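PDB 1VPH: YjbQ family protein from Sulfolobus solfataricus, which is of unknown function, but belongs to the UPF0047 (YjbQ-like) family and binds a metal ion modelled as potassium. Local coordinates for residues 89-92 / 96-99. Sequence-based numbering, arbitrary orientation.
Sequences WKHN and DNAH. With K (potassium ion), chain K.
H91 and N97 meet through a shared metal ion, modelled as potassium, which H91 binds by NE2 at 2.4 Å and N97 by OD1 at 2.3 Å. The imidazole and amide planes are only 15° apart, nearly coplanar, and OD1 of N97 lies at the edge of the H91 ring, close to its plane. H91 reaches the ion because its CG stands anti to the backbone N (chi1 -174°). Water 2, D95 and H101 complete the coordination. These bonds are short for potassium, so the identity of the ion and the position of water 2 are best treated with caution. Second-shell bonds fix both ligands: ND1 of H91 is hydrogen-bonded to E68 of the second subunit, and ND2 of N97 to D134.

The hydrogen bond across the contact comes from N92, whose OD1 accepts the backbone N-H of A98 at 3.0 Å. The donor lies in the carbonyl plane, on a lone pair, and the bond is fairly straight (N-H...O 158°). The other end of the same amide, ND2, donates to water 1, which also accepts the N-H of H99. N92 thus serves two successive amides in the first turn of helix 98-107, one directly and one through water. Shortened to an alanine, N92 would probably leave the N-H of A98 without its acceptor and water 1 less firmly placed.

Apolar contact centres on the methyl of A98, which points into the 89-92 turn. Its CB sits 3.4 Å from CB of W89 and 3.8 Å from CB of H91, while the W89 indole is tied to T83 through NE1.

One imidazole nitrogen and one amide oxygen join a short 3-10 turn to a helix start around a cation, alongside D95 and H101; this gives a compact metal site, anchored through H91 to the subunit interface, whose role remains unknown.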
loop_
_atom_site.group_PDB
_atom_site.type_symbol
_atom_site.label_atom_id
_atom_site.label_comp_id
_atom_site.label_asym_id
_atom_site.label_seq_id
_atom_site.Cartn_x
_atom_site.Cartn_y
_atom_site.Cartn_z
ATOM N N TRP C 89 -14.091 -16.029 14.057
ATOM C CA TRP C 89 -12.727 -15.588 14.273
ATOM C C TRP C 89 -12.433 -15.478 15.767
ATOM O O TRP C 89 -13.335 -15.171 16.575
ATOM C CB TRP C 89 -12.486 -14.239 13.636
ATOM C CG TRP C 89 -12.570 -14.236 12.137
ATOM C CD1 TRP C 89 -13.515 -13.610 11.389
ATOM C CD2 TRP C 89 -11.710 -14.913 11.218
ATOM N NE1 TRP C 89 -13.269 -13.795 10.054
ATOM C CE2 TRP C 89 -12.164 -14.590 9.912
ATOM C CE3 TRP C 89 -10.589 -15.745 11.365
ATOM C CZ2 TRP C 89 -11.545 -15.077 8.741
ATOM C CZ3 TRP C 89 -9.952 -16.221 10.165
ATOM C CH2 TRP C 89 -10.441 -15.861 8.892
ATOM N N LYS C 90 -11.171 -15.724 16.137
ATOM C CA LYS C 90 -10.752 -15.671 17.540
ATOM C C LYS C 90 -10.909 -14.299 18.185
ATOM O O LYS C 90 -11.251 -14.217 19.358
ATOM C CB LYS C 90 -9.293 -16.148 17.671
ATOM C CG LYS C 90 -9.140 -17.667 17.633
ATOM N N HIS C 91 -10.694 -13.226 17.420
ATOM C CA HIS C 91 -10.937 -11.892 17.904
ATOM C C HIS C 91 -12.382 -11.628 18.285
ATOM O O HIS C 91 -12.663 -10.699 19.072
ATOM C CB HIS C 91 -10.524 -10.846 16.870
ATOM C CG HIS C 91 -10.605 -9.423 17.355
ATOM N ND1 HIS C 91 -9.798 -8.929 18.362
ATOM C CD2 HIS C 91 -11.357 -8.373 16.923
ATOM C CE1 HIS C 91 -10.078 -7.652 18.561
ATOM N NE2 HIS C 91 -11.002 -7.276 17.688
ATOM N N ASN C 92 -13.313 -12.386 17.720
ATOM C CA ASN C 92 -14.732 -12.142 17.986
ATOM C C ASN C 92 -15.173 -12.550 19.346
ATOM O O ASN C 92 -16.297 -12.258 19.764
ATOM C CB ASN C 92 -15.566 -12.804 16.913
ATOM C CG ASN C 92 -15.559 -11.990 15.657
ATOM O OD1 ASN C 92 -15.014 -10.883 15.648
ATOM N ND2 ASN C 92 -16.140 -12.524 14.588
ATOM N N ASP C 96 -16.922 -8.033 17.941
ATOM C CA ASP C 96 -17.595 -8.647 16.806
ATOM C C ASP C 96 -17.178 -8.086 15.483
ATOM O O ASP C 96 -18.019 -7.930 14.588
ATOM C CB ASP C 96 -19.102 -8.308 16.952
ATOM C CG ASP C 96 -19.395 -6.741 16.993
ATOM O OD1 ASP C 96 -18.481 -5.893 16.799
ATOM O OD2 ASP C 96 -20.570 -6.357 17.235
ATOM N N ASN C 97 -15.908 -7.733 15.328
ATOM C CA ASN C 97 -15.505 -7.030 14.123
ATOM C C ASN C 97 -14.172 -7.543 13.561
ATOM O O ASN C 97 -13.476 -6.817 12.892
ATOM C CB ASN C 97 -15.462 -5.532 14.392
ATOM C CG ASN C 97 -14.365 -5.132 15.353
ATOM O OD1 ASN C 97 -13.710 -5.983 15.989
ATOM N ND2 ASN C 97 -14.186 -3.836 15.512
ATOM N N ALA C 98 -13.834 -8.808 13.857
ATOM C CA ALA C 98 -12.615 -9.424 13.324
ATOM C C ALA C 98 -12.530 -9.225 11.836
ATOM O O ALA C 98 -11.473 -8.861 11.355
ATOM C CB ALA C 98 -12.538 -10.875 13.649
ATOM N N HIS C 99 -13.635 -9.437 11.125
ATOM C CA HIS C 99 -13.650 -9.298 9.676
ATOM C C HIS C 99 -13.147 -7.919 9.254
ATOM O O HIS C 99 -12.439 -7.792 8.241
ATOM C CB HIS C 99 -15.069 -9.511 9.150
ATOM C CG HIS C 99 -15.976 -8.339 9.419
ATOM N ND1 HIS C 99 -16.625 -8.164 10.616
ATOM C CD2 HIS C 99 -16.246 -7.232 8.679
ATOM C CE1 HIS C 99 -17.317 -7.038 10.579
ATOM N NE2 HIS C 99 -17.101 -6.450 9.413
HETATM K K K K . -11.999 -5.124 17.223
HETATM O O HOH W 1 -16.181 -10.782 12.205
HETATM O O HOH W 2 -10.630 -4.720 18.680
#